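Local coordinates for protein putative NAD(P)H nitroreductase MhqN (Bacillus subtilis, PDB 3BEM) that is a putative FMN-dependent NAD(P)H nitroreductase, working as a homodimer, that may contribute to the breakdown and detoxification of aromatic compounds, at residues Y61-D66 / A88-L93; C166-F171 / V189-I194. The protein carries 3 engineered substitutions. All coordinates share one frame; numbering follows the deposited sequence. Where two conformers were deposited one is given.

Contact 1 of 2, residues Y61-D66 / A88-L93; sequences YVTVLD and AVLLVL
The antiparallel pairing of an outer strand with its inner neighbour in the nitroreductase sheet joins Tyr61-Val64 to Val89-Val92. Val62 and Leu91 form a hydrogen-bonded pair: Leu91 N reaches Val62 O at 2.8 Å in a nearly straight bond (169° at the hydrogen), and Val62 N returns to Leu91 O at 3.0 Å. Val64 and Val89 repeat the pattern two residues on, with Val64 N 2.8 Å from Val89 O. On the face carrying Tyr61 and Thr63, the tyrosine has CG anti to its carbonyl carbon (chi1 -64°), which lays the ring beside Val92, the two side chains pointing the same way with Tyr61 CE2 3.8 Å from Val92 CG2. Leu90 approaches the ring obliquely, with Leu90 CD2 3.9 Å from Tyr61 CD2. Within the chain, strand 59-64 is a border of a four-stranded antiparallel sheet, but Tyr61, Val62 and Thr63 also pair in parallel with a strand of the second subunit, so the sheet continues through the dimer. Helix 37-47 packs on the Tyr61 face, where its Phe44 meets the tyrosine ring, and Ser150 of helix 136-161 hydrogen-bonds the Tyr61 hydroxyl. Replacing Tyr61 with alanine would probably open a gap beside Leu90 and Val92 and leave Ser150 OG without this partner. Thr63 stands alongside Leu90, its buried OG1 3.9 Å from the apolar Leu90 CG and without a hydrogen-bond partner. Across the opposite face, Val62 CG2 meets Leu93 CD1 at 3.8 Å. Beyond the strand end, Leu65 turns its CD2 back to 3.6 Å from Ala88 CB.

Contact 2 of 2, residues C166-F171 / V189-I194; sequences CPMIGF and VMMITI. With FMN (flavin mononucleotide), chain G.
With CG held between its backbone N and carbonyl carbon (chi1 66°), Phe171 is folded back against Met191, whose chain runs extended as far as SE and bends only at its last torsion. Met191 has two conformers; in one of them the side chains slide past each other in opposite directions, with Met191 CE 3.7 Å from Phe171 CG, and the selenium makes an oblique Met-aromatic contact, 5.2 Å from the Phe171 ring centroid and 44° off its normal. Another corner of the ring, CE2, comes within 3.6 Å of Met191 N. That N donates to Met168 O at 3.0 Å, almost straight (174°) and in the carbonyl plane, and the same oxygen lies at the edge of the Phe171 ring. Met168, a selenomethionine like Met190 and Met191, crosses Thr193 at about a right angle, bringing its SE to 3.7 Å from Thr193 OG1. A weak bond from that hydroxyl to Cys166 O supplements the backbone pairing of Cys166 with Thr193. Where strand 164-168 ends, the chain delivers two amides to the flavin: Ile169 N donates to FMN N5 at 2.9 Å and Gly170 N to FMN O4 at 3.0 Å. Gly170 centres an inverse gamma turn, and a side chain on it would run into O4. Gln80 and Ser25, which also bind FMN, touch Met168 and Pro167 respectively. Helix 136-161 packs against Pro167 and Met190, short helix 82-85 meets Met168 and Met191 through Val83, and strand 186-195 is flanked by strands 164-168 and 88-95.

Overall arrangement
Contacts 1 and 2, with centres about 10 Å apart, are the two outer pairings of one sheet, joined by the central pair of strands 88-95 and 186-195. Leu90 N and Ile192 O, 2.8 Å apart, probably hydrogen-bond there, and a classic beta bulge sets Val189 and Met190 opposite Val92. Side chains pack there too, with Val89 CG1 3.6 Å from Met191 CG in one Met191 conformer. The FMN lies at the contact 2 border, about 10 Å from the Val92 side chain of contact 1. Both borders meet the second subunit: segment 61-66 extends the sheet into it, whereas beside the flavin Pro167 packs on Pro51 of that subunit.

Contact 1 of 2, residues Y61-D66 / A88-L93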
ATOM      1  N   TYR B  61      -4.495   0.387 -13.666  1.00 15.53           N
ATOM      2  CA  TYR B  61      -4.179   1.813 -13.768  1.00 15.06           C
ATOM      3  C   TYR B  61      -4.733   2.425 -15.051  1.00 17.21           C
ATOM      4  O   TYR B  61      -4.552   1.852 -16.149  1.00 18.11           O
ATOM      5  CB  TYR B  61      -2.675   2.062 -13.710  1.00 15.96           C
ATOM      6  CG  TYR B  61      -2.000   1.678 -12.407  1.00 15.65           C
ATOM      7  CD1 TYR B  61      -1.658   0.365 -12.144  1.00 15.98           C
ATOM      8  CD2 TYR B  61      -1.646   2.647 -11.485  1.00 15.93           C
ATOM      9  CE1 TYR B  61      -1.065  -0.001 -10.957  1.00 15.82           C
ATOM     10  CE2 TYR B  61      -1.038   2.319 -10.314  1.00 17.02           C
ATOM     11  CZ  TYR B  61      -0.741   0.988 -10.043  1.00 15.62           C
ATOM     12  OH  TYR B  61      -0.147   0.720  -8.857  1.00 16.06           O
ATOM     13  N   VAL B  62      -5.447   3.543 -14.929  1.00 14.62           N
ATOM     14  CA  VAL B  62      -5.796   4.329 -16.093  1.00 17.12           C
ATOM     15  C   VAL B  62      -4.861   5.510 -16.040  1.00 18.35           C
ATOM     16  O   VAL B  62      -4.893   6.313 -15.081  1.00 17.45           O
ATOM     17  CB  VAL B  62      -7.220   4.750 -16.091  1.00 17.16           C
ATOM     18  CG1 VAL B  62      -7.477   5.673 -17.288  1.00 18.65           C
ATOM     19  CG2 VAL B  62      -8.112   3.500 -16.132  1.00 16.82           C
ATOM     20  N   THR B  63      -4.018   5.610 -17.053  1.00 15.20           N
ATOM     21  CA  THR B  63      -2.950   6.599 -17.069  1.00 17.33           C
ATOM     22  C   THR B  63      -3.244   7.686 -18.097  1.00 17.74           C
ATOM     23  O   THR B  63      -3.269   7.412 -19.307  1.00 18.64           O
ATOM     24  CB  THR B  63      -1.584   5.943 -17.368  1.00 17.82           C
ATOM     25  OG1 THR B  63      -1.364   4.864 -16.443  1.00 21.72           O
ATOM     26  CG2 THR B  63      -0.451   6.951 -17.278  1.00 23.50           C
ATOM     27  N   VAL B  64      -3.476   8.899 -17.602  1.00 17.03           N
ATOM     28  CA  VAL B  64      -3.939  10.003 -18.434  1.00 15.85           C
ATOM     29  C   VAL B  64      -2.771  10.920 -18.757  1.00 17.39           C
ATOM     30  O   VAL B  64      -2.229  11.607 -17.873  1.00 14.52           O
ATOM     31  CB  VAL B  64      -5.079  10.809 -17.763  1.00 14.37           C
ATOM     32  CG1 VAL B  64      -5.651  11.857 -18.751  1.00 16.00           C
ATOM     33  CG2 VAL B  64      -6.181   9.830 -17.236  1.00 16.57           C
ATOM     34  N   LEU B  65      -2.423  10.954 -20.045  1.00 17.24           N
ATOM     35  CA  LEU B  65      -1.361  11.816 -20.572  1.00 19.90           C
ATOM     36  C   LEU B  65      -1.991  12.989 -21.306  1.00 21.54           C
ATOM     37  O   LEU B  65      -1.393  14.064 -21.468  1.00 20.92           O
ATOM     38  CB  LEU B  65      -0.460  11.007 -21.529  1.00 21.95           C
ATOM     39  CG  LEU B  65       0.195   9.722 -20.999  1.00 24.89           C
ATOM     40  CD1 LEU B  65       0.832   8.891 -22.135  1.00 27.57           C
ATOM     41  CD2 LEU B  65       1.200  10.073 -19.969  1.00 27.33           C
ATOM     42  N   ASP B  66      -3.210  12.786 -21.776  1.00 23.28           N
ATOM     43  CA  ASP B  66      -3.895  13.818 -22.567  1.00 24.13           C
ATOM     44  C   ASP B  66      -4.193  15.075 -21.755  1.00 21.18           C
ATOM     45  O   ASP B  66      -4.943  15.038 -20.785  1.00 20.29           O
ATOM     46  CB  ASP B  66      -5.185  13.256 -23.180  1.00 25.12           C
ATOM     47  CG  ASP B  66      -5.817  14.217 -24.181  1.00 27.06           C
ATOM     48  OD1 ASP B  66      -6.503  15.170 -23.763  1.00 34.12           O
ATOM     49  OD2 ASP B  66      -5.581  14.045 -25.388  1.00 44.59           O
ATOM     50  N   ALA B  88       1.494  13.445 -15.888  1.00 15.77           N
ATOM     51  CA  ALA B  88       0.434  12.478 -16.095  1.00 14.52           C
ATOM     52  C   ALA B  88      -0.378  12.375 -14.807  1.00 15.40           C
ATOM     53  O   ALA B  88       0.112  12.701 -13.708  1.00 13.38           O
ATOM     54  CB  ALA B  88       0.985  11.109 -16.498  1.00 12.76           C
ATOM     55  N   VAL B  89      -1.636  11.969 -14.946  1.00 13.83           N
ATOM     56  CA  VAL B  89      -2.524  11.687 -13.812  1.00 15.00           C
ATOM     57  C   VAL B  89      -2.927  10.215 -13.900  1.00 16.22           C
ATOM     58  O   VAL B  89      -3.386   9.796 -14.962  1.00 17.95           O
ATOM     59  CB  VAL B  89      -3.804  12.559 -13.780  1.00 17.45           C
ATOM     60  CG1 VAL B  89      -4.562  12.201 -12.456  1.00 25.02           C
ATOM     61  CG2 VAL B  89      -3.510  14.052 -13.821  1.00 23.30           C
ATOM     62  N   LEU B  90      -2.668   9.395 -12.849  1.00 15.53           N
ATOM     63  CA  LEU B  90      -3.066   7.974 -12.842  1.00 14.92           C
ATOM     64  C   LEU B  90      -4.225   7.770 -11.917  1.00 15.50           C
ATOM     65  O   LEU B  90      -4.262   8.339 -10.809  1.00 15.76           O
ATOM     66  CB  LEU B  90      -1.909   7.102 -12.346  1.00 15.94           C
ATOM     67  CG  LEU B  90      -0.660   7.003 -13.245  1.00 24.43           C
ATOM     68  CD1 LEU B  90       0.126   8.274 -13.355  1.00 20.32           C
ATOM     69  CD2 LEU B  90       0.203   5.907 -12.621  1.00 26.71           C
ATOM     70  N   LEU B  91      -5.198   6.985 -12.360  1.00 15.69           N
ATOM     71  CA  LEU B  91      -6.244   6.503 -11.488  1.00 16.28           C
ATOM     72  C   LEU B  91      -5.920   5.086 -11.151  1.00 14.91           C
ATOM     73  O   LEU B  91      -5.759   4.247 -12.026  1.00 16.66           O
ATOM     74  CB  LEU B  91      -7.618   6.658 -12.152  1.00 19.19           C
ATOM     75  CG  LEU B  91      -8.132   8.108 -12.251  1.00 23.12           C
ATOM     76  CD1 LEU B  91      -8.235   8.779 -10.837  1.00 25.42           C
ATOM     77  CD2 LEU B  91      -7.292   8.927 -13.302  1.00 28.22           C
ATOM     78  N   VAL B  92      -5.794   4.830  -9.865  1.00 15.09           N
ATOM     79  CA  VAL B  92      -5.492   3.516  -9.370  1.00 13.70           C
ATOM     80  C   VAL B  92      -6.819   2.836  -9.032  1.00 15.92           C
ATOM     81  O   VAL B  92      -7.538   3.251  -8.136  1.00 16.91           O
ATOM     82  CB  VAL B  92      -4.584   3.560  -8.123  1.00 16.16           C
ATOM     83  CG1 VAL B  92      -4.152   2.116  -7.745  1.00 17.99           C
ATOM     84  CG2 VAL B  92      -3.349   4.515  -8.334  1.00 17.01           C
ATOM     85  N   LEU B  93      -7.137   1.782  -9.786  1.00 14.76           N
ATOM     86  CA  LEU B  93      -8.377   1.058  -9.659  1.00 14.05           C
ATOM     87  C   LEU B  93      -8.139  -0.283  -8.976  1.00 16.16           C
ATOM     88  O   LEU B  93      -7.106  -0.910  -9.162  1.00 16.12           O
ATOM     89  CB  LEU B  93      -8.987   0.765 -11.044  1.00 15.04           C
ATOM     90  CG  LEU B  93      -9.199   1.971 -11.947  1.00 15.44           C
ATOM     91  CD1 LEU B  93      -9.854   1.574 -13.291  1.00 16.38           C
ATOM     92  CD2 LEU B  93     -10.009   3.091 -11.171  1.00 17.67           C
TER

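Contact 2 of 2, residues C166-F171 / V189-I194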
ATOM      1  N   CYS B 166       2.431  12.635  -6.270  1.00 15.18           N
ATOM      2  CA  CYS B 166       1.561  13.014  -5.146  1.00 13.12           C
ATOM      3  C   CYS B 166       0.388  12.059  -5.170  1.00 15.52           C
ATOM      4  O   CYS B 166      -0.364  12.066  -6.127  1.00 15.35           O
ATOM      5  CB  CYS B 166       1.118  14.448  -5.250  1.00 13.72           C
ATOM      6  SG  CYS B 166       0.293  14.909  -3.690  1.00 17.56           S
ATOM      7  N   PRO B 167       0.216  11.230  -4.140  1.00 14.04           N
ATOM      8  CA  PRO B 167      -0.986  10.421  -3.980  1.00 13.45           C
ATOM      9  C   PRO B 167      -2.099  11.336  -3.553  1.00 15.52           C
ATOM     10  O   PRO B 167      -1.852  12.324  -2.842  1.00 16.93           O
ATOM     11  CB  PRO B 167      -0.620   9.456  -2.889  1.00 14.24           C
ATOM     12  CG  PRO B 167       0.364  10.196  -2.069  1.00 15.75           C
ATOM     13  CD  PRO B 167       1.113  11.128  -2.968  1.00 15.07           C
HETATM   14  N   MSE B 168      -3.309  11.053  -3.988  1.00 16.92           N
HETATM   15  CA  MSE B 168      -4.463  11.933  -3.817  1.00 16.32           C
HETATM   16  C   MSE B 168      -5.747  11.128  -3.552  1.00 12.14           C
HETATM   17  O   MSE B 168      -6.026  10.135  -4.213  1.00 16.01           O
HETATM   18  CB  MSE B 168      -4.646  12.836  -5.063  1.00 17.06           C
HETATM   19  CG  MSE B 168      -3.384  13.601  -5.420  1.00 17.95           C
HETATM   20 SE   MSE B 168      -3.538  14.343  -7.205  0.75 20.87          SE
HETATM   21  CE  MSE B 168      -4.908  15.714  -6.834  1.00 17.84           C
ATOM     22  N   ILE B 169      -6.506  11.611  -2.590  1.00 15.57           N
ATOM     23  CA  ILE B 169      -7.852  11.110  -2.331  1.00 13.32           C
ATOM     24  C   ILE B 169      -8.872  12.235  -2.422  1.00 14.50           C
ATOM     25  O   ILE B 169     -10.081  12.002  -2.340  1.00 15.27           O
ATOM     26  CB  ILE B 169      -7.931  10.415  -0.958  1.00 14.04           C
ATOM     27  CG1 ILE B 169      -9.162   9.505  -0.849  1.00 16.30           C
ATOM     28  CG2 ILE B 169      -7.880  11.455   0.198  1.00 17.47           C
ATOM     29  CD1 ILE B 169      -9.226   8.420  -1.828  1.00 17.83           C
ATOM     30  N   GLY B 170      -8.394  13.460  -2.613  1.00 15.15           N
ATOM     31  CA  GLY B 170      -9.232  14.623  -2.786  1.00 15.55           C
ATOM     32  C   GLY B 170      -9.899  14.753  -4.134  1.00 17.65           C
ATOM     33  O   GLY B 170      -9.587  15.623  -4.882  1.00 18.30           O
ATOM     34  N   PHE B 171     -10.781  13.822  -4.451  1.00 16.05           N
ATOM     35  CA  PHE B 171     -11.515  13.775  -5.725  1.00 17.31           C
ATOM     36  C   PHE B 171     -12.868  13.139  -5.550  1.00 19.40           C
ATOM     37  O   PHE B 171     -13.086  12.379  -4.602  1.00 18.49           O
ATOM     38  CB  PHE B 171     -10.704  13.060  -6.819  1.00 16.96           C
ATOM     39  CG  PHE B 171     -10.475  11.609  -6.568  1.00 20.23           C
ATOM     40  CD1 PHE B 171     -11.417  10.667  -6.938  1.00 19.81           C
ATOM     41  CD2 PHE B 171      -9.292  11.176  -5.958  1.00 19.25           C
ATOM     42  CE1 PHE B 171     -11.200   9.309  -6.692  1.00 22.30           C
ATOM     43  CE2 PHE B 171      -9.076   9.813  -5.701  1.00 20.08           C
ATOM     44  CZ  PHE B 171     -10.040   8.880  -6.067  1.00 18.81           C
ATOM     45  N   VAL B 189      -9.503   3.760  -6.205  1.00 14.90           N
ATOM     46  CA  VAL B 189      -8.846   3.665  -4.902  1.00 13.54           C
ATOM     47  C   VAL B 189      -8.010   4.914  -4.575  1.00 14.14           C
ATOM     48  O   VAL B 189      -8.019   5.377  -3.460  1.00 16.94           O
ATOM     49  CB  VAL B 189      -8.027   2.388  -4.809  1.00 14.75           C
ATOM     50  CG1 VAL B 189      -7.142   2.328  -3.491  1.00 15.99           C
ATOM     51  CG2 VAL B 189      -8.959   1.118  -5.036  1.00 16.90           C
HETATM   52  N   MSE B 190      -7.339   5.457  -5.571  1.00 13.99           N
HETATM   53  CA  MSE B 190      -6.590   6.695  -5.420  1.00 16.57           C
HETATM   54  C   MSE B 190      -6.240   7.264  -6.757  1.00 16.80           C
HETATM   55  O   MSE B 190      -6.388   6.607  -7.772  1.00 16.92           O
HETATM   56  CB  MSE B 190      -5.330   6.532  -4.536  1.00 23.75           C
HETATM   57  CG  MSE B 190      -4.160   5.888  -4.968  1.00 26.34           C
HETATM   58 SE   MSE B 190      -2.830   6.057  -3.406  0.75 21.03          SE
HETATM   59  CE  MSE B 190      -3.590   4.495  -2.625  1.00 18.92           C
HETATM   60  N   MSE B 191      -5.833   8.515  -6.706  1.00 16.49           N
HETATM   61  CA  MSE B 191      -5.283   9.220  -7.842  0.50 14.61           C
HETATM   62  C   MSE B 191      -3.800   9.480  -7.520  1.00 16.44           C
HETATM   63  O   MSE B 191      -3.441   9.729  -6.381  1.00 18.25           O
HETATM   64  CB  MSE B 191      -6.079  10.506  -8.040  0.50 16.46           C
HETATM   65  CG  MSE B 191      -5.624  11.381  -9.137  0.50 14.78           C
HETATM   66 SE   MSE B 191      -6.805  13.002  -9.152  0.38 19.17          SE
HETATM   67  CE  MSE B 191      -8.398  12.027  -9.561  0.50 13.80           C
ATOM     68  N   ILE B 192      -2.931   9.394  -8.516  1.00 14.13           N
ATOM     69  CA  ILE B 192      -1.531   9.749  -8.341  1.00 13.50           C
ATOM     70  C   ILE B 192      -1.132  10.648  -9.468  1.00 14.26           C
ATOM     71  O   ILE B 192      -1.223  10.236 -10.635  1.00 16.08           O
ATOM     72  CB  ILE B 192      -0.603   8.519  -8.342  1.00 16.14           C
ATOM     73  CG1 ILE B 192      -1.049   7.514  -7.240  1.00 16.65           C
ATOM     74  CG2 ILE B 192       0.857   8.946  -8.127  1.00 17.71           C
ATOM     75  CD1 ILE B 192      -0.320   6.153  -7.306  1.00 18.06           C
ATOM     76  N   THR B 193      -0.658  11.835  -9.128  1.00 12.33           N
ATOM     77  CA  THR B 193      -0.013  12.687 -10.123  1.00 12.31           C
ATOM     78  C   THR B 193       1.458  12.379 -10.155  1.00 12.80           C
ATOM     79  O   THR B 193       2.069  12.067  -9.124  1.00 13.91           O
ATOM     80  CB  THR B 193      -0.249  14.182  -9.888  1.00 14.49           C
ATOM     81  OG1 THR B 193      -0.107  14.509  -8.513  1.00 15.19           O
ATOM     82  CG2 THR B 193      -1.607  14.584 -10.367  1.00 14.82           C
ATOM     83  N   ILE B 194       2.063  12.514 -11.343  1.00 12.58           N
ATOM     84  CA  ILE B 194       3.488  12.301 -11.522  1.00 11.80           C
ATOM     85  C   ILE B 194       4.051  13.449 -12.359  1.00 12.86           C
ATOM     86  O   ILE B 194       3.385  13.972 -13.252  1.00 14.64           O
ATOM     87  CB  ILE B 194       3.773  10.905 -12.160  1.00 13.23           C
ATOM     88  CG1 ILE B 194       5.274  10.656 -12.211  1.00 13.51           C
ATOM     89  CG2 ILE B 194       3.118  10.796 -13.585  1.00 16.82           C
ATOM     90  CD1 ILE B 194       5.624   9.232 -12.556  1.00 16.53           C
TER
HETATM   91  N1  FMN G 300      -1.990  15.558  -1.236  1.00 19.52           N
HETATM   92  C2  FMN G 300      -2.714  16.507  -1.913  1.00 24.75           C
HETATM   93  O2  FMN G 300      -2.141  17.571  -2.175  1.00 26.55           O
HETATM   94  N3  FMN G 300      -4.009  16.272  -2.295  1.00 25.97           N
HETATM   95  C4  FMN G 300      -4.671  15.099  -1.967  1.00 26.23           C
HETATM   96  O4  FMN G 300      -5.802  14.908  -2.460  1.00 19.29           O
HETATM   97  C4A FMN G 300      -3.935  14.133  -1.283  1.00 24.70           C
HETATM   98  N5  FMN G 300      -4.547  12.934  -0.909  1.00 24.09           N
HETATM   99  C5A FMN G 300      -3.755  11.960  -0.330  1.00 20.77           C
HETATM  100  C6  FMN G 300      -4.344  10.709  -0.075  1.00 21.10           C
HETATM  101  C7  FMN G 300      -3.569   9.690   0.489  1.00 21.43           C
HETATM  102  C7M FMN G 300      -4.147   8.279   0.459  1.00 18.75           C
HETATM  103  C8  FMN G 300      -2.238   9.898   0.823  1.00 21.16           C
HETATM  104  C8M FMN G 300      -1.320   8.700   1.043  1.00 16.17           C
HETATM  105  C9  FMN G 300      -1.661  11.152   0.624  1.00 19.58           C
HETATM  106  C9A FMN G 300      -2.403  12.166   0.018  1.00 19.15           C
HETATM  107  N10 FMN G 300      -1.826  13.427  -0.241  1.00 19.19           N
HETATM  108  C10 FMN G 300      -2.593  14.360  -0.925  1.00 21.07           C
HETATM  109  C1' FMN G 300      -0.450  13.714   0.249  1.00 18.37           C
HETATM  110  C2' FMN G 300      -0.296  13.856   1.766  1.00 20.16           C
HETATM  111  O2' FMN G 300      -0.721  15.157   2.141  1.00 24.08           O
HETATM  112  C3' FMN G 300       1.174  13.649   2.100  1.00 22.78           C
HETATM  113  O3' FMN G 300       1.509  12.279   1.747  1.00 20.88           O
HETATM  114  C4' FMN G 300       1.550  13.992   3.543  1.00 19.69           C
HETATM  115  O4' FMN G 300       1.305  15.390   3.789  1.00 22.80           O
HETATM  116  C5' FMN G 300       3.047  13.658   3.787  1.00 24.69           C
HETATM  117  O5' FMN G 300       3.932  14.358   2.881  1.00 21.35           O
HETATM  118  P   FMN G 300       5.265  13.584   2.430  1.00 19.85           P
HETATM  119  O1P FMN G 300       6.052  13.303   3.669  1.00 22.81           O
HETATM  120  O2P FMN G 300       4.666  12.387   1.784  1.00 22.19           O
HETATM  121  O3P FMN G 300       5.989  14.508   1.483  1.00 23.65           O